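Local coordinates for protein putative D-arabinose 5-phosphate isomerase (Klebsiella pneumoniae subsp. pneumoniae, PDB 3K2V) that is a putative D-arabinose 5-phosphate isomerase, probably interconverting D-ribulose 5-phosphate and D-arabinose 5-phosphate, whose paired CBS domains bind a CMP-linked 3-deoxy-octulosonic acid, at residues 104-109 with 124-129; 116-121 with 141-146. All coordinates share one frame; numbering follows the deposited sequence.

Contact 1. Residues 104-109 with 124-129; sequences GGIRIR and RHITCV. With CMK (cytidine 5'-monophosphate 3-deoxy-beta-D-gulo-oct-2-ulo-pyranosonic acid), chain C.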
ATOM      1  N   GLY A 104      -2.013  -0.411 -18.828  1.00 23.27           N
ATOM      2  CA  GLY A 104      -1.425  -1.744 -18.688  1.00 23.42           C
ATOM      3  C   GLY A 104      -1.462  -2.205 -17.243  1.00 23.14           C
ATOM      4  O   GLY A 104      -2.461  -2.027 -16.542  1.00 24.81           O
ATOM      5  N   GLY A 105      -0.357  -2.742 -16.759  1.00 22.69           N
ATOM      6  CA  GLY A 105      -0.289  -3.263 -15.409  1.00 21.96           C
ATOM      7  C   GLY A 105       0.673  -4.433 -15.373  1.00 22.05           C
ATOM      8  O   GLY A 105       0.755  -5.217 -16.330  1.00 22.45           O
ATOM      9  N   ILE A 106       1.404  -4.541 -14.269  1.00 20.79           N
ATOM     10  CA  ILE A 106       2.389  -5.589 -14.060  1.00 19.91           C
ATOM     11  C   ILE A 106       1.638  -6.896 -13.765  1.00 19.39           C
ATOM     12  O   ILE A 106       0.751  -6.942 -12.928  1.00 19.40           O
ATOM     13  CB  ILE A 106       3.350  -5.219 -12.921  1.00 19.88           C
ATOM     14  CG1 ILE A 106       4.160  -3.950 -13.304  1.00 21.88           C
ATOM     15  CG2 ILE A 106       4.317  -6.355 -12.639  1.00 19.37           C
ATOM     16  CD1 ILE A 106       4.782  -3.211 -12.090  1.00 22.07           C
ATOM     17  N   ARG A 107       1.978  -7.950 -14.479  1.00 18.94           N
ATOM     18  CA  ARG A 107       1.222  -9.187 -14.352  1.00 18.78           C
ATOM     19  C   ARG A 107       2.132 -10.397 -14.420  1.00 18.80           C
ATOM     20  O   ARG A 107       3.239 -10.321 -14.928  1.00 18.12           O
ATOM     21  CB  ARG A 107       0.190  -9.256 -15.463  1.00 19.26           C
ATOM     22  CG  ARG A 107       0.835  -9.365 -16.810  1.00 21.14           C
ATOM     23  CD  ARG A 107      -0.051  -8.867 -17.903  1.00 23.28           C
ATOM     24  NE  ARG A 107      -0.302  -7.439 -17.840  1.00 22.60           N
ATOM     25  CZ  ARG A 107      -1.070  -6.805 -18.724  1.00 21.83           C
ATOM     26  NH1 ARG A 107      -1.642  -7.466 -19.731  1.00 19.51           N
ATOM     27  NH2 ARG A 107      -1.263  -5.516 -18.615  1.00 24.42           N
ATOM     28  N   ILE A 108       1.635 -11.520 -13.909  1.00 17.82           N
ATOM     29  CA  ILE A 108       2.349 -12.777 -13.967  1.00 17.72           C
ATOM     30  C   ILE A 108       1.359 -13.864 -14.418  1.00 17.16           C
ATOM     31  O   ILE A 108       0.146 -13.675 -14.363  1.00 16.49           O
ATOM     32  CB  ILE A 108       2.945 -13.142 -12.596  1.00 17.18           C
ATOM     33  CG1 ILE A 108       1.824 -13.242 -11.545  1.00 17.50           C
ATOM     34  CG2 ILE A 108       4.032 -12.123 -12.198  1.00 18.37           C
ATOM     35  CD1 ILE A 108       2.278 -13.511 -10.088  1.00 17.82           C
ATOM     36  N   ARG A 109       1.905 -14.971 -14.884  1.00 17.31           N
ATOM     37  CA  ARG A 109       1.108 -16.128 -15.314  1.00 17.32           C
ATOM     38  C   ARG A 109       0.619 -16.887 -14.080  1.00 16.86           C
ATOM     39  O   ARG A 109       1.239 -16.812 -12.999  1.00 15.73           O
ATOM     40  CB  ARG A 109       1.965 -17.054 -16.173  1.00 17.50           C
ATOM     41  CG  ARG A 109       2.331 -16.472 -17.532  1.00 18.86           C
ATOM     42  CD  ARG A 109       3.293 -17.383 -18.262  1.00 21.31           C
ATOM     43  NE  ARG A 109       2.626 -18.638 -18.636  1.00 21.81           N
ATOM     44  CZ  ARG A 109       3.220 -19.693 -19.173  1.00 24.63           C
ATOM     45  NH1 ARG A 109       4.531 -19.688 -19.407  1.00 24.64           N
ATOM     46  NH2 ARG A 109       2.496 -20.779 -19.475  1.00 21.90           N
ATOM     47  N   ARG A 124       9.856  -4.361  -8.148  1.00 27.10           N
ATOM     48  CA  ARG A 124       9.067  -3.256  -8.689  1.00 27.02           C
ATOM     49  C   ARG A 124       8.459  -2.335  -7.635  1.00 26.44           C
ATOM     50  O   ARG A 124       7.846  -1.330  -7.988  1.00 26.35           O
ATOM     51  CB  ARG A 124       7.950  -3.788  -9.596  1.00 28.10           C
ATOM     52  CG  ARG A 124       8.410  -4.730 -10.705  1.00 31.29           C
ATOM     53  CD  ARG A 124       9.394  -4.076 -11.647  1.00 37.37           C
ATOM     54  NE  ARG A 124       8.729  -3.052 -12.456  1.00 41.89           N
ATOM     55  CZ  ARG A 124       8.105  -3.281 -13.615  1.00 44.59           C
ATOM     56  NH1 ARG A 124       8.046  -4.509 -14.140  1.00 45.79           N
ATOM     57  NH2 ARG A 124       7.538  -2.266 -14.259  1.00 45.36           N
ATOM     58  N   HIS A 125       8.628  -2.651  -6.355  1.00 25.29           N
ATOM     59  CA  HIS A 125       8.042  -1.854  -5.261  1.00 24.50           C
ATOM     60  C   HIS A 125       6.535  -1.674  -5.367  1.00 22.33           C
ATOM     61  O   HIS A 125       6.008  -0.568  -5.252  1.00 21.58           O
ATOM     62  CB  HIS A 125       8.769  -0.513  -5.113  1.00 25.96           C
ATOM     63  CG  HIS A 125      10.243  -0.678  -4.941  1.00 31.06           C
ATOM     64  ND1 HIS A 125      10.863  -0.624  -3.707  1.00 36.57           N
ATOM     65  CD2 HIS A 125      11.210  -0.979  -5.841  1.00 34.30           C
ATOM     66  CE1 HIS A 125      12.157  -0.846  -3.864  1.00 38.58           C
ATOM     67  NE2 HIS A 125      12.392  -1.073  -5.148  1.00 38.09           N
ATOM     68  N   ILE A 126       5.851  -2.795  -5.537  1.00 20.11           N
ATOM     69  CA  ILE A 126       4.392  -2.846  -5.566  1.00 19.26           C
ATOM     70  C   ILE A 126       3.953  -3.885  -4.546  1.00 18.95           C
ATOM     71  O   ILE A 126       4.756  -4.715  -4.147  1.00 19.01           O
ATOM     72  CB  ILE A 126       3.881  -3.205  -6.982  1.00 19.31           C
ATOM     73  CG1 ILE A 126       4.423  -4.575  -7.445  1.00 19.79           C
ATOM     74  CG2 ILE A 126       4.273  -2.088  -7.970  1.00 17.90           C
ATOM     75  CD1 ILE A 126       3.906  -5.069  -8.872  1.00 20.56           C
ATOM     76  N   THR A 127       2.708  -3.822  -4.098  1.00 18.88           N
ATOM     77  CA  THR A 127       2.224  -4.789  -3.129  1.00 20.07           C
ATOM     78  C   THR A 127       1.095  -5.700  -3.656  1.00 20.43           C
ATOM     79  O   THR A 127       0.547  -6.500  -2.912  1.00 20.93           O
ATOM     80  CB  THR A 127       1.793  -4.114  -1.861  1.00 20.27           C
ATOM     81  OG1 THR A 127       0.821  -3.117  -2.173  1.00 20.92           O
ATOM     82  CG2 THR A 127       3.036  -3.445  -1.161  1.00 20.69           C
ATOM     83  N   CYS A 128       0.761  -5.591  -4.930  0.70 20.21           N
ATOM     84  CA  CYS A 128      -0.326  -6.416  -5.502  0.70 21.46           C
ATOM     85  C   CYS A 128      -0.075  -6.581  -7.000  0.70 21.36           C
ATOM     86  O   CYS A 128       0.189  -5.583  -7.681  0.70 21.68           O
ATOM     87  CB  CYS A 128      -1.706  -5.762  -5.209  0.70 21.66           C
ATOM     88  SG  CYS A 128      -3.185  -6.847  -5.416  0.70 26.55           S
ATOM     89  N   VAL A 129      -0.155  -7.825  -7.516  1.00 20.70           N
ATOM     90  CA  VAL A 129       0.188  -8.143  -8.897  1.00 20.54           C
ATOM     91  C   VAL A 129      -1.013  -8.816  -9.586  1.00 20.32           C
ATOM     92  O   VAL A 129      -1.772  -9.577  -8.959  1.00 18.00           O
ATOM     93  CB  VAL A 129       1.485  -9.005  -8.957  1.00 21.14           C
ATOM     94  CG1 VAL A 129       1.277 -10.342  -8.261  1.00 23.56           C
ATOM     95  CG2 VAL A 129       1.963  -9.253 -10.387  1.00 22.91           C
TER
HETATM   96  N1C CMK C   1       1.339  -0.885 -10.704  0.95 27.51           N
HETATM   97  C2C CMK C   1       1.306  -1.636 -11.889  0.95 31.12           C
HETATM   98  N3C CMK C   1       0.927  -2.975 -11.794  0.95 27.42           N
HETATM   99  C4C CMK C   1       0.641  -3.604 -10.592  0.95 30.98           C
HETATM  100  C5C CMK C   1       0.676  -2.853  -9.404  0.95 30.62           C
HETATM  101  C6C CMK C   1       1.033  -1.495  -9.473  0.95 29.40           C
HETATM  102  O2C CMK C   1       1.557  -1.142 -13.001  0.95 28.71           O
HETATM  103  N4C CMK C   1       0.299  -4.910 -10.644  0.95 31.08           N
HETATM  104  C1' CMK C   1       1.731   0.568 -10.797  0.95 28.92           C
HETATM  105  C2' CMK C   1       0.774   1.485 -10.023  0.95 26.53           C
HETATM  106  O2' CMK C   1      -0.312   1.838 -10.891  0.95 25.72           O
HETATM  107  C3' CMK C   1       1.680   2.672  -9.697  0.95 28.06           C
HETATM  108  C4' CMK C   1       3.075   2.030  -9.558  0.95 30.75           C
HETATM  109  O4' CMK C   1       3.002   0.671 -10.166  0.95 27.50           O
HETATM  110  O3' CMK C   1       1.681   3.583 -10.782  0.95 28.15           O
HETATM  111  C5' CMK C   1       3.478   1.771  -8.114  0.95 29.70           C
HETATM  112  O5' CMK C   1       2.457   1.035  -7.389  0.95 29.15           O
HETATM  113  PA  CMK C   1       2.033   1.629  -5.910  0.95 31.65           P
HETATM  114  O1A CMK C   1       1.347   2.937  -6.104  0.95 32.25           O
HETATM  115  O2A CMK C   1       1.160   0.643  -5.198  0.95 31.20           O
HETATM  116  O6  CMK C   1       4.964   2.037  -3.365  0.95 41.40           O
HETATM  117  C2  CMK C   1       3.823   2.635  -4.027  0.95 41.43           C
HETATM  118  O2  CMK C   1       3.476   1.778  -5.156  0.95 38.33           O
HETATM  119  C3  CMK C   1       2.682   2.746  -2.999  0.95 40.63           C
HETATM  120  C4  CMK C   1       3.129   3.341  -1.646  0.95 41.56           C
HETATM  121  O4  CMK C   1       2.027   3.288  -0.692  0.95 43.36           O
HETATM  122  C5  CMK C   1       4.356   2.648  -1.096  0.95 42.82           C
HETATM  123  C6  CMK C   1       5.429   2.729  -2.175  0.95 43.59           C
HETATM  124  C7  CMK C   1       6.715   2.018  -1.780  0.95 45.93           C
HETATM  125  C1  CMK C   1       4.179   3.981  -4.687  0.95 43.11           C
HETATM  126  O1X CMK C   1       4.957   3.910  -5.665  0.95 45.38           O
HETATM  127  O1Y CMK C   1       3.655   5.032  -4.266  0.95 42.83           O
HETATM  128  O5  CMK C   1       4.083   1.265  -0.764  0.95 42.96           O
HETATM  129  C8  CMK C   1       7.824   2.274  -2.813  0.95 45.93           C
HETATM  130  O8  CMK C   1       8.903   1.389  -2.522  0.95 50.18           O
HETATM  131  O7  CMK C   1       7.149   2.504  -0.526  0.95 45.85           O

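Contact 2. Residues 116-121 with 141-146; sequences DALNLM and VHMHDL. With CMK (cytidine 5'-monophosphate 3-deoxy-beta-D-gulo-oct-2-ulo-pyranosonic acid), chain G.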
ATOM      1  N   ASP A 116       8.481 -16.238  -6.740  1.00 18.35           N
ATOM      2  CA  ASP A 116       8.837 -15.391  -7.868  1.00 19.10           C
ATOM      3  C   ASP A 116       7.916 -14.187  -7.964  1.00 18.60           C
ATOM      4  O   ASP A 116       8.357 -13.115  -8.346  1.00 19.69           O
ATOM      5  CB  ASP A 116       8.882 -16.207  -9.153  1.00 19.22           C
ATOM      6  CG  ASP A 116      10.017 -17.241  -9.128  1.00 22.47           C
ATOM      7  OD1 ASP A 116      11.122 -16.852  -8.699  1.00 26.02           O
ATOM      8  OD2 ASP A 116       9.811 -18.418  -9.503  1.00 23.44           O
ATOM      9  N   ALA A 117       6.661 -14.343  -7.560  1.00 18.08           N
ATOM     10  CA  ALA A 117       5.743 -13.207  -7.449  1.00 18.59           C
ATOM     11  C   ALA A 117       6.260 -12.215  -6.397  1.00 18.25           C
ATOM     12  O   ALA A 117       6.273 -11.000  -6.600  1.00 18.33           O
ATOM     13  CB  ALA A 117       4.346 -13.693  -7.103  1.00 17.27           C
ATOM     14  N   LEU A 118       6.739 -12.739  -5.274  1.00 18.76           N
ATOM     15  CA  LEU A 118       7.285 -11.875  -4.220  1.00 19.24           C
ATOM     16  C   LEU A 118       8.495 -11.103  -4.732  1.00 19.23           C
ATOM     17  O   LEU A 118       8.622  -9.892  -4.491  1.00 18.84           O
ATOM     18  CB  LEU A 118       7.661 -12.725  -3.010  1.00 19.71           C
ATOM     19  CG  LEU A 118       8.325 -12.026  -1.820  1.00 21.41           C
ATOM     20  CD1 LEU A 118       7.357 -11.025  -1.205  1.00 24.31           C
ATOM     21  CD2 LEU A 118       8.765 -13.099  -0.834  1.00 22.83           C
ATOM     22  N   ASN A 119       9.386 -11.812  -5.422  1.00 19.66           N
ATOM     23  CA  ASN A 119      10.598 -11.203  -5.964  1.00 20.42           C
ATOM     24  C   ASN A 119      10.259 -10.088  -6.941  1.00 20.32           C
ATOM     25  O   ASN A 119      10.880  -9.028  -6.896  1.00 20.55           O
ATOM     26  CB  ASN A 119      11.514 -12.249  -6.633  1.00 20.63           C
ATOM     27  CG  ASN A 119      12.302 -13.084  -5.619  1.00 23.12           C
ATOM     28  OD1 ASN A 119      12.486 -12.683  -4.485  1.00 26.72           O
ATOM     29  ND2 ASN A 119      12.767 -14.259  -6.044  1.00 28.99           N
ATOM     30  N   LEU A 120       9.254 -10.314  -7.790  1.00 20.41           N
ATOM     31  CA  LEU A 120       8.800  -9.300  -8.742  1.00 20.37           C
ATOM     32  C   LEU A 120       8.245  -8.100  -8.010  1.00 20.50           C
ATOM     33  O   LEU A 120       8.548  -6.943  -8.363  1.00 20.45           O
ATOM     34  CB  LEU A 120       7.735  -9.867  -9.700  1.00 20.86           C
ATOM     35  CG  LEU A 120       7.174  -8.868 -10.722  1.00 21.82           C
ATOM     36  CD1 LEU A 120       8.284  -8.395 -11.689  1.00 22.84           C
ATOM     37  CD2 LEU A 120       6.015  -9.456 -11.505  1.00 23.08           C
HETATM   38  N   MSE A 121       7.445  -8.352  -6.982  1.00 20.62           N
HETATM   39  CA  MSE A 121       6.833  -7.252  -6.230  1.00 22.20           C
HETATM   40  C   MSE A 121       7.906  -6.411  -5.526  1.00 22.80           C
HETATM   41  O   MSE A 121       7.843  -5.176  -5.529  1.00 22.57           O
HETATM   42  CB  MSE A 121       5.777  -7.773  -5.243  1.00 22.51           C
HETATM   43  CG  MSE A 121       4.480  -8.207  -5.932  1.00 25.56           C
HETATM   44 SE   MSE A 121       2.982  -8.637  -4.689  1.00 34.80          SE
HETATM   45  CE  MSE A 121       3.109 -10.571  -4.659  1.00 33.09           C
ATOM     46  N   VAL A 141      -3.089 -11.177  -6.773  0.60 17.75           N
ATOM     47  CA  VAL A 141      -2.407 -11.620  -5.567  0.60 17.62           C
ATOM     48  C   VAL A 141      -1.820 -10.405  -4.875  0.60 17.55           C
ATOM     49  O   VAL A 141      -1.166  -9.597  -5.519  0.60 17.53           O
ATOM     50  CB  VAL A 141      -1.227 -12.567  -5.858  0.60 18.04           C
ATOM     51  CG1 VAL A 141      -0.663 -13.111  -4.530  0.60 18.22           C
ATOM     52  CG2 VAL A 141      -1.641 -13.690  -6.767  0.60 17.91           C
ATOM     53  N   HIS A 142      -2.031 -10.312  -3.563  1.00 17.93           N
ATOM     54  CA  HIS A 142      -1.470  -9.245  -2.739  1.00 18.00           C
ATOM     55  C   HIS A 142      -0.334  -9.832  -1.920  1.00 18.02           C
ATOM     56  O   HIS A 142      -0.338 -11.028  -1.576  1.00 16.57           O
ATOM     57  CB  HIS A 142      -2.545  -8.705  -1.793  1.00 18.49           C
ATOM     58  CG  HIS A 142      -2.203  -7.379  -1.175  1.00 19.02           C
ATOM     59  ND1 HIS A 142      -1.373  -7.259  -0.078  1.00 19.48           N
ATOM     60  CD2 HIS A 142      -2.584  -6.121  -1.494  1.00 21.69           C
ATOM     61  CE1 HIS A 142      -1.249  -5.982   0.247  1.00 20.90           C
ATOM     62  NE2 HIS A 142      -1.975  -5.266  -0.595  1.00 21.37           N
HETATM   63  N   MSE A 143       0.639  -8.986  -1.595  1.00 18.86           N
HETATM   64  CA  MSE A 143       1.735  -9.403  -0.720  0.70 19.83           C
HETATM   65  C   MSE A 143       1.199 -10.073   0.550  1.00 19.68           C
HETATM   66  O   MSE A 143       1.773 -11.076   0.978  1.00 20.03           O
HETATM   67  CB  MSE A 143       2.673  -8.224  -0.395  0.70 20.47           C
HETATM   68  CG  MSE A 143       4.070  -8.634   0.120  0.60 23.12           C
HETATM   69 SE   MSE A 143       5.328  -7.101   0.079  0.70 30.46          SE
HETATM   70  CE  MSE A 143       5.730  -7.089  -1.830  0.70 29.18           C
ATOM     71  N   HIS A 144       0.100  -9.572   1.119  1.00 20.43           N
ATOM     72  CA  HIS A 144      -0.516 -10.193   2.311  1.00 22.46           C
ATOM     73  C   HIS A 144      -0.896 -11.660   2.100  1.00 24.08           C
ATOM     74  O   HIS A 144      -0.772 -12.466   3.015  1.00 24.47           O
ATOM     75  CB  HIS A 144      -1.782  -9.445   2.752  1.00 23.16           C
ATOM     76  CG  HIS A 144      -1.510  -8.146   3.439  1.00 24.45           C
ATOM     77  ND1 HIS A 144      -0.573  -8.012   4.436  1.00 25.82           N
ATOM     78  CD2 HIS A 144      -2.068  -6.925   3.282  1.00 25.84           C
ATOM     79  CE1 HIS A 144      -0.558  -6.762   4.859  1.00 24.84           C
ATOM     80  NE2 HIS A 144      -1.460  -6.082   4.180  1.00 25.84           N
ATOM     81  N   ASP A 145      -1.356 -11.985   0.895  1.00 26.16           N
ATOM     82  CA  ASP A 145      -1.725 -13.361   0.525  1.00 27.61           C
ATOM     83  C   ASP A 145      -0.535 -14.321   0.577  1.00 30.38           C
ATOM     84  O   ASP A 145      -0.694 -15.497   0.910  1.00 29.81           O
ATOM     85  CB  ASP A 145      -2.308 -13.411  -0.885  1.00 27.72           C
ATOM     86  CG  ASP A 145      -3.553 -12.566  -1.041  1.00 27.42           C
ATOM     87  OD1 ASP A 145      -4.368 -12.551  -0.114  1.00 27.76           O
ATOM     88  OD2 ASP A 145      -3.724 -11.915  -2.094  1.00 28.02           O
ATOM     89  N   LEU A 146       0.654 -13.823   0.264  1.00 33.51           N
ATOM     90  CA  LEU A 146       1.840 -14.665   0.237  1.00 36.90           C
ATOM     91  C   LEU A 146       2.356 -14.996   1.624  1.00 39.18           C
ATOM     92  O   LEU A 146       3.173 -15.907   1.761  1.00 40.54           O
ATOM     93  CB  LEU A 146       2.940 -14.050  -0.633  1.00 36.97           C
ATOM     94  CG  LEU A 146       2.486 -13.687  -2.047  1.00 37.96           C
ATOM     95  CD1 LEU A 146       3.646 -13.159  -2.864  1.00 40.38           C
ATOM     96  CD2 LEU A 146       1.793 -14.837  -2.785  1.00 40.44           C
TER
HETATM   97  N1C CMK G   1      -2.132   2.488  10.271  0.75 35.70           N
HETATM   98  C2C CMK G   1      -1.687   2.613  11.629  0.75 35.78           C
HETATM   99  N3C CMK G   1      -0.345   2.404  11.915  0.75 32.27           N
HETATM  100  C4C CMK G   1       0.570   2.069  10.909  0.75 36.21           C
HETATM  101  C5C CMK G   1       0.146   1.938   9.594  0.75 36.41           C
HETATM  102  C6C CMK G   1      -1.206   2.140   9.281  0.75 35.82           C
HETATM  103  O2C CMK G   1      -2.460   2.919  12.537  0.75 31.44           O
HETATM  104  N4C CMK G   1       1.847   1.885  11.243  0.75 36.96           N
HETATM  105  C1' CMK G   1      -3.582   2.709   9.942  0.75 35.94           C
HETATM  106  C2' CMK G   1      -3.827   3.661   8.746  0.75 33.76           C
HETATM  107  O2' CMK G   1      -3.811   5.051   9.146  0.75 28.75           O
HETATM  108  C3' CMK G   1      -5.208   3.217   8.264  0.75 34.02           C
HETATM  109  C4' CMK G   1      -5.328   1.734   8.709  0.75 34.66           C
HETATM  110  O4' CMK G   1      -4.205   1.445   9.591  0.75 33.24           O
HETATM  111  O3' CMK G   1      -6.205   4.024   8.904  0.75 33.03           O
HETATM  112  C5' CMK G   1      -5.010   0.771   7.519  0.75 35.58           C
HETATM  113  O5' CMK G   1      -3.714   1.138   6.883  0.75 36.82           O
HETATM  114  PA  CMK G   1      -3.646   1.136   5.255  0.75 38.43           P
HETATM  115  O1A CMK G   1      -4.493   2.398   4.921  0.75 38.36           O
HETATM  116  O2A CMK G   1      -2.253   1.195   4.769  0.75 32.74           O
HETATM  117  O6  CMK G   1      -5.011  -2.130   3.559  0.75 50.18           O
HETATM  118  C2  CMK G   1      -5.036  -0.661   3.582  0.75 50.26           C
HETATM  119  O2  CMK G   1      -4.426  -0.254   4.851  0.75 44.60           O
HETATM  120  C3  CMK G   1      -4.223  -0.122   2.409  0.75 49.98           C
HETATM  121  C4  CMK G   1      -4.682  -0.748   1.096  0.75 51.17           C
HETATM  122  O4  CMK G   1      -3.842  -0.238   0.047  0.75 53.81           O
HETATM  123  C5  CMK G   1      -4.628  -2.271   1.158  0.75 51.61           C
HETATM  124  C6  CMK G   1      -5.529  -2.711   2.325  0.75 52.63           C
HETATM  125  C7  CMK G   1      -5.849  -4.209   2.566  0.75 54.95           C
HETATM  126  C1  CMK G   1      -6.457  -0.045   3.495  0.75 51.22           C
HETATM  127  O1X CMK G   1      -6.615   1.022   4.121  0.75 54.45           O
HETATM  128  O1Y CMK G   1      -7.334  -0.582   2.769  0.75 51.70           O
HETATM  129  O5  CMK G   1      -3.288  -2.691   1.397  0.75 51.02           O
HETATM  130  C8  CMK G   1      -4.657  -5.067   2.964  0.75 56.28           C
HETATM  131  O8  CMK G   1      -5.113  -6.121   3.845  0.75 57.25           O
HETATM  132  O7  CMK G   1      -6.815  -4.324   3.623  0.75 54.67           O

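Contact 1. Residues 104-109 with 124-129
The guanidinium of R124 has I106 CD1 over one face, 3.6 Å above the plane and near its centre. Two bends, at chi2 (-60°) and chi3 (-70°), fold the arginine back over this methyl. The R107 guanidinium, by contrast, works at its edge: NE and NH2 grip G105 O side-on, NE at 2.9 Å, with the acceptor nearly in the guanidinium plane, while NH1 turns to a salt bridge with D135. The third flat group is the cytosine of the bound CMK. I106 N donates to its N3C at 3.0 Å and 164°, and its amino N4C donates to I106 O and to C128 O, the latter at 3.0 Å. One backbone residue thus reads two adjacent ring positions, and a carbonyl of the other segment shares the amino group. I126 CG2 lies over the C6C corner of one face of this ring, 3.6 Å from C6C. The other branch of I126 carries CD1 to within 3.8 Å of I106 CD1, so this isoleucine touches both base and opposing segment. At the sugar end, H125 ND1 makes a weak hydrogen bond to O8. Beyond the base, V129 completes the apolar seam, its CG1 3.8 Å from I108 CD1. No hydrogen bond joins the two segments directly; the cytosine amino group bridges them. The chain between them is mostly helix 114-124, ended by a Schellman motif with H125 at the positive-phi position. This is the beta-alpha-beta unit of a CBS domain, with its nucleotide site at the N-terminal ends of the two parallel strands.

Contact 2. Residues 116-121 with 141-146
A capped turn bordering a CMK pocket, H142 to D145 of the second CBS domain, carries this contact: strand 136-142 passes there into a short, weakly bonded helical turn, and A117, L118 and M121 of helix 114-124 pack against its M143 and L146. The segments meet through apolar side chains, with no hydrogen bond between them. L146 CD1 lies 4.0 Å from L118 CB and 4.3 Å from A117 CB, so one leucine branch touches two successive residues of the helix. CG of L146 stands beside its own backbone N (chi1 -53°), and the extended chi2 carries CD1 onward to that surface. Residues 121 and 143 are both selenomethionine. SE of M121 lies 3.9 Å from M143 N; M121 CB also nears M143 CE, but M143 was modelled in two conformers, which leaves that approach doubtful. The turn itself is fixed by a capping box. H142 N donates to D145 OD2 at 2.8 Å, reaching the anti side of the carboxylate from outside its plane, and H144 N donates to H142 ND1 at 3.0 Å. The second bond is almost straight at 172° and lies in the imidazole plane, which restricts rotation of the ring. D145 OD1 has a further partner, a salt bridge to R148. O5 of the CMK lies obliquely off H142 NE2, 3.5 Å away, and O8 obliquely off H144 CD2, neither with a hydrogen bond assigned. Because ND1 accepts the backbone N-H, a neutral H142 would probably carry its proton on NE2, the nitrogen nearer the sugar.

In the fold
Contacts 1 and 2 have centres 9 Å apart and alternate along the chain, sharing helix 114-124 and one sheet. They meet directly: V129 N lies 2.9 Å from V141 O, a probable hydrogen bond between strands 128-133 and 136-142, and T127 O lies 2.8 Å from M143 N, another just beyond their ends. I108 and L120 also touch, tying strand 107-108 to helix 114-124. Each contact borders a different CMK: contact 1 holds chiefly the cytosine of one, with a weak bond from H125 at its sugar end, whereas 141-146 reaches the sugar end of another. Both pockets draw on two subunits: N60 and D79 of the second subunit bind the first CMK, and its T78, D81, R83 and R84 the other.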